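Local coordinates for protein farnesyl diphosphate synthase (Rhodobacter capsulatus, PDB 3M0G) that probably condenses farnesyl diphosphate with isopentenyl diphosphate to make geranylgeranyl diphosphate, a precursor of carotenoids, in a magnesium-dependent prenyl transfer, at residues 215-220 with 241-246. Sequence-based numbering, arbitrary orientation.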
loop_
_atom_site.group_PDB
_atom_site.type_symbol
_atom_site.label_atom_id
_atom_site.label_comp_id
_atom_site.label_asym_id
_atom_site.label_seq_id
_atom_site.Cartn_x
_atom_site.Cartn_y
_atom_site.Cartn_z
ATOM N N ALA B 215 5.121 27.857 -1.082
ATOM C CA ALA B 215 4.090 28.493 -1.909
ATOM C C ALA B 215 2.660 28.295 -1.390
ATOM O O ALA B 215 1.922 29.275 -1.254
ATOM C CB ALA B 215 4.212 28.053 -3.375
ATOM N N ASP B 216 2.292 27.038 -1.114
ATOM C CA ASP B 216 1.032 26.671 -0.422
ATOM C C ASP B 216 0.726 27.570 0.781
ATOM O O ASP B 216 -0.400 28.052 0.932
ATOM C CB ASP B 216 1.070 25.213 0.067
ATOM C CG ASP B 216 0.254 24.257 -0.805
ATOM O OD1 ASP B 216 -0.995 24.241 -0.700
ATOM O OD2 ASP B 216 0.869 23.479 -1.560
ATOM N N ASP B 217 1.730 27.775 1.635
ATOM C CA ASP B 217 1.571 28.545 2.876
ATOM C C ASP B 217 1.313 30.029 2.607
ATOM O O ASP B 217 0.495 30.665 3.289
ATOM C CB ASP B 217 2.805 28.373 3.775
ATOM C CG ASP B 217 2.726 27.136 4.657
ATOM O OD1 ASP B 217 1.735 26.382 4.572
ATOM O OD2 ASP B 217 3.661 26.913 5.450
ATOM N N ILE B 218 2.013 30.572 1.616
ATOM C CA ILE B 218 1.848 31.966 1.193
ATOM C C ILE B 218 0.426 32.234 0.683
ATOM O O ILE B 218 -0.196 33.246 1.032
ATOM C CB ILE B 218 2.884 32.355 0.110
ATOM C CG1 ILE B 218 4.313 32.288 0.677
ATOM C CG2 ILE B 218 2.559 33.727 -0.494
ATOM C CD1 ILE B 218 5.406 32.292 -0.384
ATOM N N LEU B 219 -0.080 31.321 -0.139
ATOM C CA LEU B 219 -1.452 31.414 -0.618
ATOM C C LEU B 219 -2.439 31.211 0.524
ATOM O O LEU B 219 -3.510 31.808 0.532
ATOM C CB LEU B 219 -1.696 30.426 -1.762
ATOM C CG LEU B 219 -0.837 30.684 -3.010
ATOM C CD1 LEU B 219 -0.891 29.508 -3.972
ATOM C CD2 LEU B 219 -1.218 31.998 -3.705
ATOM N N ASP B 220 -2.052 30.394 1.502
ATOM C CA ASP B 220 -2.882 30.087 2.669
ATOM C C ASP B 220 -3.198 31.319 3.534
ATOM O O ASP B 220 -3.838 31.191 4.584
ATOM C CB ASP B 220 -2.185 29.021 3.519
ATOM C CG ASP B 220 -3.133 27.962 4.041
ATOM O OD1 ASP B 220 -4.279 28.288 4.437
ATOM O OD2 ASP B 220 -2.711 26.787 4.065
ATOM N N ALA B 241 2.977 26.763 13.509
ATOM C CA ALA B 241 4.034 27.294 12.658
ATOM C C ALA B 241 3.911 26.894 11.183
ATOM O O ALA B 241 3.648 25.730 10.839
ATOM C CB ALA B 241 5.399 26.899 13.211
ATOM N N THR B 242 4.098 27.886 10.321
ATOM C CA THR B 242 4.122 27.693 8.874
ATOM C C THR B 242 5.393 28.334 8.363
ATOM O O THR B 242 6.127 28.938 9.138
ATOM C CB THR B 242 2.938 28.402 8.204
ATOM O OG1 THR B 242 3.096 29.815 8.349
ATOM C CG2 THR B 242 1.613 27.969 8.818
ATOM N N PHE B 243 5.649 28.246 7.060
ATOM C CA PHE B 243 6.791 28.955 6.492
ATOM C C PHE B 243 6.621 30.486 6.531
ATOM O O PHE B 243 7.608 31.226 6.620
ATOM C CB PHE B 243 7.156 28.394 5.106
ATOM C CG PHE B 243 7.702 26.985 5.174
ATOM C CD1 PHE B 243 9.038 26.762 5.490
ATOM C CD2 PHE B 243 6.870 25.886 4.988
ATOM C CE1 PHE B 243 9.551 25.478 5.597
ATOM C CE2 PHE B 243 7.367 24.588 5.089
ATOM C CZ PHE B 243 8.716 24.381 5.391
ATOM N N VAL B 244 5.375 30.956 6.519
ATOM C CA VAL B 244 5.112 32.388 6.680
ATOM C C VAL B 244 5.346 32.843 8.129
ATOM O O VAL B 244 6.000 33.865 8.372
ATOM C CB VAL B 244 3.679 32.786 6.222
ATOM C CG1 VAL B 244 3.465 34.289 6.376
ATOM C CG2 VAL B 244 3.439 32.378 4.784
ATOM N N SER B 245 4.813 32.104 9.094
ATOM C CA SER B 245 5.055 32.452 10.488
ATOM C C SER B 245 6.556 32.342 10.841
ATOM O O SER B 245 7.102 33.208 11.526
ATOM C CB SER B 245 4.183 31.624 11.443
ATOM O OG SER B 245 4.652 30.299 11.550
ATOM N N LEU B 246 7.237 31.307 10.330
ATOM C CA LEU B 246 8.673 31.168 10.608
ATOM C C LEU B 246 9.583 32.124 9.839
ATOM O O LEU B 246 10.503 32.698 10.416
ATOM C CB LEU B 246 9.140 29.722 10.453
ATOM C CG LEU B 246 8.647 28.716 11.493
ATOM C CD1 LEU B 246 8.951 27.300 11.039
ATOM C CD2 LEU B 246 9.254 28.975 12.854
HETATM O O HOH W 1 0.592 29.700 6.030
#
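Asp-217, near the C-terminal end of helix 199-219, points its side chain at the first turn of the short helix 243-247. Asp-217 CB lies 4.2 Å from Val-244 CG2. One bond further out, Asp-217 CG comes to 3.8 Å from Thr-242 CB, and Asp-217 OD2 accepts a hydrogen bond from Phe-243 N at 2.9 Å. The bond is nearly straight (168° at the hydrogen) and arrives on the anti side of the carboxylate, 18° out of its plane. Asp-217 OD2 also sits at the edge of the Phe-243 ring, close to the ring plane and 3.4 Å from Phe-243 CD2. Thr-242 is the N-cap of this helix and forms a capping box with Ser-245: Ser-245 N donates to Thr-242 OG1, and Thr-242 N donates to Ser-245 OG. Asp-216, Asp-217 and Asp-220 fit the DDxxD pattern, the second aspartate-rich motif of the all-helical prenyl synthases, which as in relatives probably helps bind the magnesium ions that hold the diphosphate. With an alanine here the carboxylate is gone, and the Phe-243 amide would probably lose this acceptor, loosening the hold on the start of helix 243-247. Away from the carboxylate, Val-244 CG2 packs on the helix backbone, 3.7 Å from Asp-217 O, and against Ile-218 CG1 at 4.2 Å. The Phe-243 ring packs against Ile-171 and Gln-175 of helix 168-194 and Leu-210 of helix 199-219, while Ile-218 meets Leu-249 and Ala-252 of helix 249-265. A water donates to Asp-217 O and makes a weak, long contact to Thr-242 OG1.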